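Side-chain contacts in putative glycoside hydrolase (Bacteroides ovatus, PDB 4ONZ), which is of unknown function but is named a putative glycoside hydrolase and has an all-beta chain consistent with the five-bladed beta-propeller of its clan: residues A[63-68]-A[93-98]; A[338-341]-A[345-348]; A[82-87]-A[120-125]; A[325-328]-A[333-336]; A[18-23]-A[309-314]. All blocks are in the same frame, centred on the assembly; numbering follows the deposited sequence.

Contact 1. Residues A[63-68]-A[93-98]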
# COMPACT_ATOMS: atom_id res chain seq x y z
N ILE A 63 0.74 -15.47 7.06
CA ILE A 63 0.86 -14.09 6.65
C ILE A 63 1.92 -14.04 5.55
O ILE A 63 2.99 -14.65 5.66
CB ILE A 63 1.28 -13.17 7.82
CG1 ILE A 63 0.13 -13.08 8.83
CG2 ILE A 63 1.64 -11.78 7.31
CD1 ILE A 63 0.47 -12.36 10.12
N VAL A 64 1.60 -13.33 4.47
CA VAL A 64 2.53 -13.16 3.37
C VAL A 64 2.78 -11.68 3.18
O VAL A 64 1.83 -10.89 3.11
CB VAL A 64 1.99 -13.74 2.05
CG1 VAL A 64 2.94 -13.40 0.90
CG2 VAL A 64 1.79 -15.24 2.17
N VAL A 65 4.05 -11.30 3.12
CA VAL A 65 4.45 -9.92 2.92
C VAL A 65 5.12 -9.85 1.56
O VAL A 65 6.03 -10.63 1.27
CB VAL A 65 5.40 -9.43 4.04
CG1 VAL A 65 5.78 -7.98 3.81
CG2 VAL A 65 4.74 -9.61 5.41
N LEU A 66 4.64 -8.93 0.73
CA LEU A 66 5.13 -8.72 -0.62
C LEU A 66 5.81 -7.34 -0.61
O LEU A 66 5.16 -6.30 -0.62
CB LEU A 66 3.96 -8.79 -1.60
CG LEU A 66 3.33 -10.19 -1.66
CD1 LEU A 66 1.88 -10.19 -2.12
CD2 LEU A 66 4.17 -11.13 -2.52
N TYR A 67 7.13 -7.36 -0.55
CA TYR A 67 7.89 -6.13 -0.37
C TYR A 67 8.54 -5.55 -1.61
O TYR A 67 9.01 -6.28 -2.47
CB TYR A 67 8.97 -6.36 0.70
CG TYR A 67 9.94 -7.51 0.44
CD1 TYR A 67 9.62 -8.81 0.81
CD2 TYR A 67 11.19 -7.29 -0.11
CE1 TYR A 67 10.51 -9.86 0.60
CE2 TYR A 67 12.09 -8.33 -0.31
CZ TYR A 67 11.75 -9.62 0.06
OH TYR A 67 12.64 -10.66 -0.15
N ARG A 68 8.56 -4.22 -1.69
CA ARG A 68 9.31 -3.54 -2.71
C ARG A 68 10.81 -3.73 -2.44
O ARG A 68 11.27 -3.50 -1.32
CB ARG A 68 9.02 -2.05 -2.71
CG ARG A 68 9.80 -1.30 -3.78
CD ARG A 68 9.40 0.15 -3.81
NE ARG A 68 10.27 0.98 -4.63
CZ ARG A 68 10.13 2.30 -4.74
NH1 ARG A 68 9.16 2.92 -4.09
NH2 ARG A 68 10.97 3.01 -5.49
N ILE A 93 5.94 -12.31 12.33
CA ILE A 93 7.24 -11.78 12.76
C ILE A 93 8.40 -12.43 11.99
O ILE A 93 9.18 -11.74 11.35
CB ILE A 93 7.44 -12.01 14.27
CG1 ILE A 93 6.23 -11.51 15.06
CG2 ILE A 93 8.73 -11.35 14.76
CD1 ILE A 93 5.90 -10.05 14.85
N GLU A 94 8.52 -13.75 12.09
CA GLU A 94 9.57 -14.47 11.38
C GLU A 94 9.19 -14.56 9.90
O GLU A 94 8.04 -14.82 9.56
CB GLU A 94 9.80 -15.85 11.98
CG GLU A 94 10.22 -15.81 13.45
CD GLU A 94 11.47 -14.97 13.68
OE1 GLU A 94 12.37 -14.98 12.81
OE2 GLU A 94 11.57 -14.33 14.75
N MSE A 95 10.16 -14.31 9.03
CA MSE A 95 9.93 -14.29 7.58
C MSE A 95 10.78 -15.29 6.85
O MSE A 95 11.98 -15.37 7.07
CB MSE A 95 10.29 -12.91 7.05
CG MSE A 95 9.49 -11.76 7.64
SE MSE A 95 7.66 -11.71 6.93
CE MSE A 95 6.72 -10.99 8.49
N LYS A 96 10.15 -16.07 5.97
CA LYS A 96 10.85 -17.02 5.10
C LYS A 96 10.72 -16.43 3.71
O LYS A 96 9.61 -16.34 3.17
CB LYS A 96 10.20 -18.40 5.19
CG LYS A 96 10.83 -19.48 4.32
CD LYS A 96 10.09 -20.80 4.50
CE LYS A 96 10.50 -21.84 3.46
NZ LYS A 96 11.96 -22.11 3.46
N ARG A 97 11.85 -16.02 3.13
CA ARG A 97 11.86 -15.34 1.83
C ARG A 97 12.33 -16.21 0.67
O ARG A 97 13.11 -17.13 0.85
CB ARG A 97 12.77 -14.11 1.94
CG ARG A 97 12.25 -13.10 2.96
CD ARG A 97 13.34 -12.21 3.54
NE ARG A 97 13.98 -11.33 2.57
CZ ARG A 97 14.92 -10.44 2.90
NH1 ARG A 97 15.32 -10.31 4.17
NH2 ARG A 97 15.45 -9.66 1.97
N LEU A 98 11.83 -15.91 -0.53
CA LEU A 98 12.23 -16.60 -1.75
C LEU A 98 13.44 -15.88 -2.33
O LEU A 98 13.54 -14.64 -2.23
CB LEU A 98 11.11 -16.60 -2.79
CG LEU A 98 9.79 -17.29 -2.44
CD1 LEU A 98 8.79 -17.13 -3.58
CD2 LEU A 98 10.00 -18.76 -2.11

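Contact 2. Residues A[338-341]-A[345-348]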
# COMPACT_ATOMS: atom_id res chain seq x y z
N TYR A 338 4.89 -1.86 7.42
CA TYR A 338 5.29 -0.56 6.92
C TYR A 338 6.75 -0.48 6.56
O TYR A 338 7.56 -1.26 7.07
CB TYR A 338 4.97 0.51 7.97
CG TYR A 338 5.65 0.38 9.34
CD1 TYR A 338 5.15 -0.50 10.33
CD2 TYR A 338 6.71 1.20 9.69
CE1 TYR A 338 5.75 -0.58 11.58
CE2 TYR A 338 7.31 1.12 10.93
CZ TYR A 338 6.83 0.25 11.88
OH TYR A 338 7.46 0.21 13.11
N GLY A 339 7.05 0.45 5.66
CA GLY A 339 8.40 0.74 5.28
C GLY A 339 8.92 1.65 6.37
O GLY A 339 8.22 2.59 6.80
N CYS A 340 10.11 1.35 6.86
CA CYS A 340 10.73 2.15 7.89
C CYS A 340 12.05 2.69 7.34
O CYS A 340 12.85 1.95 6.76
CB CYS A 340 10.89 1.35 9.21
SG CYS A 340 11.87 -0.14 9.12
N ALA A 341 12.23 4.01 7.45
CA ALA A 341 13.44 4.69 6.99
C ALA A 341 13.69 4.55 5.48
O ALA A 341 14.83 4.63 5.04
CB ALA A 341 14.65 4.18 7.77
N VAL A 345 11.48 -3.27 6.24
CA VAL A 345 10.07 -3.54 6.56
C VAL A 345 9.95 -3.80 8.05
O VAL A 345 10.76 -4.54 8.63
CB VAL A 345 9.48 -4.73 5.79
CG1 VAL A 345 8.06 -5.04 6.27
CG2 VAL A 345 9.49 -4.48 4.29
N ALA A 346 8.96 -3.18 8.67
CA ALA A 346 8.68 -3.36 10.08
C ALA A 346 7.22 -3.71 10.30
O ALA A 346 6.37 -3.53 9.40
CB ALA A 346 9.06 -2.12 10.88
N VAL A 347 6.92 -4.19 11.50
CA VAL A 347 5.58 -4.61 11.86
C VAL A 347 5.14 -4.02 13.20
O VAL A 347 5.97 -3.81 14.10
CB VAL A 347 5.48 -6.16 11.91
CG1 VAL A 347 6.30 -6.73 13.05
CG2 VAL A 347 4.04 -6.62 12.04
N ALA A 348 3.85 -3.73 13.31
CA ALA A 348 3.22 -3.27 14.56
C ALA A 348 1.90 -4.01 14.65
O ALA A 348 1.29 -4.34 13.62
CB ALA A 348 3.03 -1.76 14.59

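Contact 3. Residues A[82-87]-A[120-125]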
# COMPACT_ATOMS: atom_id res chain seq x y z
N SER A 82 12.88 -1.43 -9.40
CA SER A 82 12.08 -1.99 -8.30
C SER A 82 11.47 -3.32 -8.70
O SER A 82 10.96 -3.48 -9.83
CB SER A 82 10.95 -1.05 -7.87
OG SER A 82 11.43 0.02 -7.09
N ARG A 83 11.53 -4.28 -7.79
CA ARG A 83 10.89 -5.58 -7.98
C ARG A 83 10.19 -5.97 -6.67
O ARG A 83 10.53 -5.45 -5.61
CB ARG A 83 11.91 -6.63 -8.42
CG ARG A 83 12.62 -6.28 -9.72
CD ARG A 83 13.71 -7.28 -10.06
NE ARG A 83 14.44 -6.93 -11.27
CZ ARG A 83 15.48 -6.09 -11.34
NH1 ARG A 83 15.91 -5.45 -10.27
NH2 ARG A 83 16.09 -5.90 -12.51
N VAL A 84 9.22 -6.86 -6.74
CA VAL A 84 8.48 -7.29 -5.56
C VAL A 84 8.93 -8.66 -5.06
O VAL A 84 8.97 -9.63 -5.82
CB VAL A 84 6.97 -7.32 -5.84
CG1 VAL A 84 6.20 -7.77 -4.60
CG2 VAL A 84 6.49 -5.94 -6.28
N GLY A 85 9.28 -8.72 -3.78
CA GLY A 85 9.72 -9.95 -3.12
C GLY A 85 8.59 -10.57 -2.34
O GLY A 85 7.62 -9.90 -2.00
N TYR A 86 8.76 -11.84 -2.01
CA TYR A 86 7.79 -12.63 -1.26
C TYR A 86 8.41 -13.10 0.05
O TYR A 86 9.54 -13.59 0.06
CB TYR A 86 7.40 -13.85 -2.09
CG TYR A 86 6.53 -14.89 -1.41
CD1 TYR A 86 7.07 -15.83 -0.52
CD2 TYR A 86 5.17 -14.98 -1.69
CE1 TYR A 86 6.28 -16.78 0.09
CE2 TYR A 86 4.37 -15.95 -1.09
CZ TYR A 86 4.93 -16.84 -0.20
OH TYR A 86 4.13 -17.80 0.41
N ALA A 87 7.68 -12.91 1.15
CA ALA A 87 8.08 -13.41 2.46
C ALA A 87 6.84 -14.07 3.08
O ALA A 87 5.73 -13.53 2.97
CB ALA A 87 8.59 -12.30 3.35
N GLU A 120 6.72 -1.02 -8.23
CA GLU A 120 6.82 -0.45 -6.90
C GLU A 120 5.54 -0.47 -6.09
O GLU A 120 4.44 -0.58 -6.62
CB GLU A 120 7.17 1.06 -7.01
CG GLU A 120 8.32 1.43 -7.94
CD GLU A 120 8.50 2.94 -8.10
OE1 GLU A 120 7.61 3.70 -7.66
OE2 GLU A 120 9.53 3.37 -8.67
N ASP A 121 5.74 -0.36 -4.78
CA ASP A 121 4.69 -0.11 -3.81
C ASP A 121 3.37 -0.87 -4.00
O ASP A 121 2.35 -0.28 -4.33
CB ASP A 121 4.39 1.39 -3.82
CG ASP A 121 5.60 2.26 -3.48
OD1 ASP A 121 6.68 1.73 -3.19
OD2 ASP A 121 5.46 3.50 -3.51
N PRO A 122 3.40 -2.18 -3.76
CA PRO A 122 2.19 -2.96 -3.91
C PRO A 122 1.21 -2.83 -2.75
O PRO A 122 1.59 -2.58 -1.61
CB PRO A 122 2.73 -4.40 -3.94
CG PRO A 122 3.94 -4.34 -3.08
CD PRO A 122 4.56 -3.02 -3.41
N ARG A 123 -0.07 -3.01 -3.07
CA ARG A 123 -1.12 -3.14 -2.08
C ARG A 123 -1.92 -4.32 -2.57
O ARG A 123 -2.25 -4.40 -3.75
CB ARG A 123 -1.97 -1.88 -1.99
CG ARG A 123 -1.21 -0.73 -1.35
CD ARG A 123 -1.80 0.62 -1.70
NE ARG A 123 -1.07 1.69 -1.01
CZ ARG A 123 0.12 2.16 -1.37
NH1 ARG A 123 0.76 1.69 -2.44
NH2 ARG A 123 0.68 3.15 -0.67
N VAL A 124 -2.21 -5.26 -1.67
CA VAL A 124 -2.90 -6.48 -2.04
C VAL A 124 -4.16 -6.76 -1.23
O VAL A 124 -4.19 -6.58 -0.01
CB VAL A 124 -1.94 -7.69 -1.93
CG1 VAL A 124 -2.67 -9.01 -2.16
CG2 VAL A 124 -0.80 -7.53 -2.92
N ALA A 125 -5.20 -7.20 -1.93
CA ALA A 125 -6.44 -7.62 -1.32
C ALA A 125 -6.90 -8.90 -2.04
O ALA A 125 -6.46 -9.19 -3.16
CB ALA A 125 -7.48 -6.53 -1.41
O HOH W 1 11.65 1.81 -9.15

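Contact 4. Residues A[325-328]-A[333-336]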
# COMPACT_ATOMS: atom_id res chain seq x y z
N GLU A 325 1.55 0.28 4.57
CA GLU A 325 1.07 -0.24 3.29
C GLU A 325 0.42 -1.63 3.31
O GLU A 325 -0.23 -2.03 2.33
CB GLU A 325 2.24 -0.17 2.30
CG GLU A 325 1.92 -0.40 0.83
CD GLU A 325 3.10 -0.02 -0.07
OE1 GLU A 325 3.90 0.87 0.35
OE2 GLU A 325 3.23 -0.59 -1.18
N GLY A 326 0.58 -2.36 4.42
CA GLY A 326 -0.02 -3.67 4.58
C GLY A 326 -0.81 -3.78 5.87
O GLY A 326 -0.40 -3.26 6.89
N LEU A 327 -1.95 -4.46 5.80
CA LEU A 327 -2.80 -4.67 6.94
C LEU A 327 -3.46 -6.03 6.84
O LEU A 327 -4.20 -6.31 5.88
CB LEU A 327 -3.88 -3.58 7.01
CG LEU A 327 -4.85 -3.68 8.18
CD1 LEU A 327 -4.13 -3.52 9.52
CD2 LEU A 327 -5.95 -2.63 8.02
N VAL A 328 -3.20 -6.89 7.83
CA VAL A 328 -3.79 -8.23 7.82
C VAL A 328 -4.40 -8.59 9.16
O VAL A 328 -3.93 -8.16 10.21
CB VAL A 328 -2.76 -9.32 7.43
CG1 VAL A 328 -2.27 -9.11 6.00
CG2 VAL A 328 -1.57 -9.34 8.38
N LYS A 333 -6.02 -10.62 15.74
CA LYS A 333 -5.17 -9.43 15.80
C LYS A 333 -4.97 -8.82 14.43
O LYS A 333 -5.14 -9.48 13.40
CB LYS A 333 -3.79 -9.78 16.37
CG LYS A 333 -3.80 -10.25 17.81
CD LYS A 333 -2.39 -10.52 18.29
CE LYS A 333 -2.37 -10.96 19.74
NZ LYS A 333 -0.99 -11.30 20.18
N LEU A 334 -4.64 -7.54 14.42
CA LEU A 334 -4.32 -6.83 13.19
C LEU A 334 -2.83 -6.55 13.17
O LEU A 334 -2.28 -6.02 14.13
CB LEU A 334 -5.10 -5.52 13.08
CG LEU A 334 -6.58 -5.59 12.71
CD1 LEU A 334 -7.20 -4.20 12.87
CD2 LEU A 334 -6.74 -6.10 11.28
N TYR A 335 -2.17 -6.94 12.08
CA TYR A 335 -0.75 -6.70 11.87
C TYR A 335 -0.59 -5.64 10.78
O TYR A 335 -1.06 -5.82 9.64
CB TYR A 335 -0.04 -7.98 11.44
CG TYR A 335 0.00 -9.05 12.52
CD1 TYR A 335 -1.12 -9.80 12.82
CD2 TYR A 335 1.18 -9.32 13.21
CE1 TYR A 335 -1.10 -10.76 13.81
CE2 TYR A 335 1.22 -10.29 14.20
CZ TYR A 335 0.07 -11.01 14.49
OH TYR A 335 0.09 -11.98 15.48
N LEU A 336 0.12 -4.57 11.13
CA LEU A 336 0.40 -3.45 10.24
C LEU A 336 1.85 -3.57 9.74
O LEU A 336 2.77 -3.64 10.56
CB LEU A 336 0.26 -2.17 11.06
CG LEU A 336 0.04 -0.84 10.35
CD1 LEU A 336 -1.26 -0.91 9.56
CD2 LEU A 336 -0.02 0.26 11.38

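Contact 5. Residues A[18-23]-A[309-314]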
# COMPACT_ATOMS: atom_id res chain seq x y z
N PHE A 18 -1.56 0.31 17.60
CA PHE A 18 -0.64 -0.65 17.02
C PHE A 18 0.68 -0.51 17.77
O PHE A 18 1.28 0.57 17.78
CB PHE A 18 -0.44 -0.40 15.53
CG PHE A 18 -1.63 -0.72 14.70
CD1 PHE A 18 -2.64 0.22 14.49
CD2 PHE A 18 -1.77 -1.97 14.12
CE1 PHE A 18 -3.75 -0.08 13.72
CE2 PHE A 18 -2.87 -2.28 13.35
CZ PHE A 18 -3.87 -1.33 13.15
N LEU A 19 1.13 -1.59 18.40
CA LEU A 19 2.36 -1.56 19.18
C LEU A 19 3.47 -2.35 18.49
O LEU A 19 3.22 -3.44 17.96
CB LEU A 19 2.10 -2.13 20.58
CG LEU A 19 0.97 -1.47 21.37
CD1 LEU A 19 0.78 -2.18 22.71
CD2 LEU A 19 1.23 0.02 21.58
N ARG A 20 4.68 -1.80 18.51
CA ARG A 20 5.84 -2.46 17.92
C ARG A 20 6.29 -3.56 18.89
O ARG A 20 6.58 -3.26 20.05
CB ARG A 20 6.98 -1.45 17.74
CG ARG A 20 6.66 -0.25 16.85
CD ARG A 20 7.61 0.91 17.13
NE ARG A 20 7.40 2.08 16.28
CZ ARG A 20 6.51 3.05 16.49
NH1 ARG A 20 5.67 2.99 17.52
NH2 ARG A 20 6.43 4.06 15.65
N PRO A 21 6.34 -4.84 18.44
CA PRO A 21 6.80 -5.88 19.37
C PRO A 21 8.28 -5.66 19.68
O PRO A 21 9.08 -5.49 18.75
CB PRO A 21 6.57 -7.20 18.61
CG PRO A 21 5.73 -6.86 17.43
CD PRO A 21 5.98 -5.41 17.13
N GLU A 22 8.64 -5.65 20.96
CA GLU A 22 10.02 -5.36 21.35
C GLU A 22 11.05 -6.29 20.69
O GLU A 22 10.87 -7.51 20.64
CB GLU A 22 10.20 -5.38 22.87
CG GLU A 22 11.51 -4.75 23.31
CD GLU A 22 11.67 -4.66 24.82
OE1 GLU A 22 11.32 -5.62 25.53
OE2 GLU A 22 12.19 -3.63 25.30
N GLY A 23 12.11 -5.68 20.16
CA GLY A 23 13.23 -6.37 19.56
C GLY A 23 13.08 -7.13 18.26
O GLY A 23 14.05 -7.73 17.81
N ALA A 309 11.09 4.81 16.95
CA ALA A 309 12.18 3.87 17.25
C ALA A 309 13.44 4.02 16.38
O ALA A 309 13.36 4.52 15.25
CB ALA A 309 11.65 2.45 17.18
N PRO A 310 14.61 3.58 16.90
CA PRO A 310 15.86 3.69 16.14
C PRO A 310 15.82 3.06 14.75
O PRO A 310 16.39 3.63 13.81
CB PRO A 310 16.89 2.96 17.02
CG PRO A 310 16.32 3.03 18.40
CD PRO A 310 14.83 2.96 18.22
N PHE A 311 15.13 1.93 14.59
CA PHE A 311 15.06 1.24 13.29
C PHE A 311 14.25 2.00 12.23
O PHE A 311 14.29 1.66 11.06
CB PHE A 311 14.54 -0.20 13.45
CG PHE A 311 13.12 -0.29 13.92
CD1 PHE A 311 12.08 -0.27 13.01
CD2 PHE A 311 12.82 -0.40 15.28
CE1 PHE A 311 10.77 -0.34 13.43
CE2 PHE A 311 11.50 -0.48 15.71
CZ PHE A 311 10.48 -0.45 14.78
N GLU A 312 13.54 3.04 12.64
CA GLU A 312 12.77 3.86 11.71
C GLU A 312 13.56 5.10 11.27
O GLU A 312 13.05 5.90 10.49
CB GLU A 312 11.46 4.28 12.39
CG GLU A 312 10.60 3.08 12.75
CD GLU A 312 9.50 3.36 13.76
OE1 GLU A 312 9.55 4.39 14.46
OE2 GLU A 312 8.58 2.52 13.88
N LYS A 313 14.80 5.21 11.76
CA LYS A 313 15.68 6.35 11.49
C LYS A 313 16.95 5.91 10.78
O LYS A 313 17.31 4.73 10.82
CB LYS A 313 16.07 7.02 12.81
CG LYS A 313 14.91 7.54 13.63
CD LYS A 313 15.38 8.05 14.99
CE LYS A 313 14.25 8.72 15.74
NZ LYS A 313 13.07 7.83 15.87
N SER A 314 17.63 6.86 10.14
CA SER A 314 18.89 6.59 9.43
C SER A 314 19.63 7.91 9.16
O SER A 314 19.19 8.98 9.58
CB SER A 314 18.62 5.88 8.11
OG SER A 314 18.14 6.79 7.14

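Contact 1. Residues A[63-68]-A[93-98]
Met95, a selenomethionine in this model, is the first residue of 93-98 to meet strand 62-70. Its chain bends at both chi2 (-74°) and chi3, which swings the selenium and the terminal methyl over toward Val65. SE and CE of Met95 both lie 3.9 Å from CG2 of Val65, so a single methyl branch meets the whole end of the longer side chain, the two running roughly at right angles. On its way the selenomethionine also passes Ala87 and Ser89 of strand 82-89, and Tyr337 packs against it and Val65 alike. Arg97 makes the next link. Here NE gives a hydrogen bond to the phenolic OH of Tyr67, 3.1 Å away and moderately bent at 152°. The oxygen sits at the edge of the guanidinium, tilted modestly from its plane, while the phenol ring and the guanidinium stand almost perpendicular. The bend at chi3 (65°) turns NE toward the phenol oxygen. Glu47 ties the pair together: its OE1 forms a salt bridge with Arg97 NH2 and a hydrogen bond with Tyr67 OH. Arg97 NH2 is also bonded to the carbonyl of Ser29. Both links reach across the intervening strand 82-89, joining the second strand of a four-stranded antiparallel sheet to its outer edge, as expected within one blade of a beta-propeller.

Contact 2. Residues A[338-341]-A[345-348]
The carbonyl oxygen of Tyr338 takes one hydrogen bond and one CA-H...O contact from the facing strand. Ala346 N reaches it at 2.9 Å, and Val345 CA adds the CA-H...O contact at 3.4 Å. The return bond, from Tyr338 N to Ala346 O, measures 3.0 Å, and together the two amides make Tyr338 and Ala346 an antiparallel hydrogen-bonded pair. Gly339 and Val345 follow as the non-hydrogen-bonded pair, with Val345 turned to the other face of the sheet. On the face of Tyr338 and Ala346, the phenol ring is folded back against its own partner strand. Its CG stands between the backbone N and the carbonyl carbon (chi1 60°), and this lays one face of the ring against the methyl of Ala346. That methyl makes a CH-pi contact 3.7 Å from the ring centroid and is displaced toward the rim, where CZ of Tyr338 lies 3.4 Å from Ala346 CB. Cys340 adds its sulfur to the same small residue, SG being 3.9 Å from Ala346 CB. At the ring's margin, CE1 of Tyr338 is 4.2 Å from CB of Ala348. Phe305 meets the ring edge to face, and the phenolic OH is hydrogen-bonded to Glu312. The backbone pair and the methyl contact therefore hold the same two residues together, one fixing register and the other probably helping, with the Phe305 ring and the bond to Glu312, to limit ring rotation, while the hydroxyl of this buried tyrosine finds its polar partner beyond the hairpin.

Contact 3. Residues A[82-87]-A[120-125]
Ser82 and Glu120 meet where two neighbouring sheets of the propeller-like fold come together: strand 82-89 belongs to one four-stranded blade and strand 118-126 opens the next. The hydroxyl of Ser82 lies against the aliphatic part of the glutamate, with OG 3.5 Å from Glu120 CG. From there the chain of Glu120 runs out extended, chi2 being 174°, and carries its carboxylate away from the serine, OE2 ending beyond direct contact with OG. A water closes the gap, accepting a bond from Ser82 OG and donating one to Glu120 OE2. Further along the two strands, Val84 and Pro122 make a looser apolar contact.

In the second shell, Arg68 of strand 62-70 donates from NE to Ser82 OG, which leaves the serine proton directed to the water. Through its other nitrogens Arg68 has a long, weak ion pair to Glu120 OE2 and a salt bridge from NH1 to Asp121 OD1. Ser82 is also paired through its backbone with Gly117 and Cys119. An unidentified ligand, probably from the crystallisation liquor, lies about 6 Å from the Glu120 side chain and may mark a pocket. The bridging water is 2.7 Å from Ser82 OG and equally 2.7 Å from Glu120 OE2.

Contact 4. Residues A[325-328]-A[333-336]
Leu327 places one methyl, CD1, among the leucines of the opposite strand. Leu336 CD1 is 3.9 Å from it and Leu334 CD2 4.1 Å, the three branches forming a small apolar cluster on one face of the hairpin. With CG of Leu327 anti to the backbone N (chi1 -180°), the isobutyl group leans across the pair of strands instead of standing straight off the sheet. Phe18 from the N-terminal loop packs on Leu334 and Leu336, extending the cluster outward. The reverse face belongs to Val328 and Tyr335. There CG2 of Val328 touches the CB of Tyr335 at 3.7 Å, a contact made at the root of the aromatic side chain; the ring itself is carried away to pack against Val347 and Val349. Ala56 and Val58 of another sheet meet Val328 on this face.

Between the two faces runs the polar backbone. Val328 and Tyr335 form an antiparallel hydrogen-bonded pair, Tyr335 N to Val328 O at 2.8 Å and Val328 N to Tyr335 O at 3.0 Å. Each carbonyl also receives a CA-H...O contact, Leu334 CA to Val328 O at 3.3 Å and Leu327 CA to Tyr335 O at 3.4 Å. Further along, Gly326 O approaches the CA of Leu336. Just there the pairing changes, since Glu325 and Gly326 both face Tyr337. This is a classic beta bulge in a beta hairpin, in an antiparallel sheet consistent with a propeller blade.

Contact 5. Residues A[18-23]-A[309-314]
Arg20 crosses from the N-terminal loop to the short 3-10 turn at 310-312, starting with a CB that is directed toward it. CG continues the extended chain, and CD is the first atom to touch closely: Glu312 OE2 already lies 3.8 Å from it, Phe311 CZ 4.0 Å and the methyl of Ala309 4.3 Å. Next comes NE, which faces Glu312, whose side chain comes from the opposite direction. NE donates to OE2 of Glu312 at 2.7 Å in a fairly straight bond of 164°, the core of the salt bridge. The oxygen lies in the guanidinium plane and is met on its syn side, though somewhat out of the carboxylate plane; the two planes are turned 61° apart. The twist is consistent with the weakness of the NH2 bonds, from Arg20 NH2 to OE2 at 3.2 Å and to OE1 of Glu312 at 3.4 Å.

The carboxylate is held from its own side as well. Ala309 N donates to Glu312 OE1 at 3.0 Å, arriving from above the carboxylate plane, and the amide of Glu308 binds the same oxygen; OE2 is also bound by Tyr338. So many donors would probably favour the charged form of Glu312. The N-terminal loop thus lies along the last sheet, Leu19 pairing through its backbone with Val349, and is tied to the loop before strand 322-330, as may be expected where a beta-propeller closes.

How the contacts relate
Along the chain, contact 5 spans almost the whole fold, and contacts 1 and 3 lie inside its loop; contacts 4 and 2 follow it in that order. Contacts 1 and 3 share the sheet of strands 62-70, 82-89 and 96-97, their centres 10 Å apart, and contact 3 carries on to the next sheet through strand 118-126. Contacts 4 and 2 share strand 333-340 in the three-stranded sheet near the C-terminus, 11 Å between centres. Contact 5 sits 8 Å from contact 2, also centre to centre. Ile63 packs on Val328 and Tyr335, joining contact 1 to contact 4, so the last sheet meets the first, as in a closed propeller.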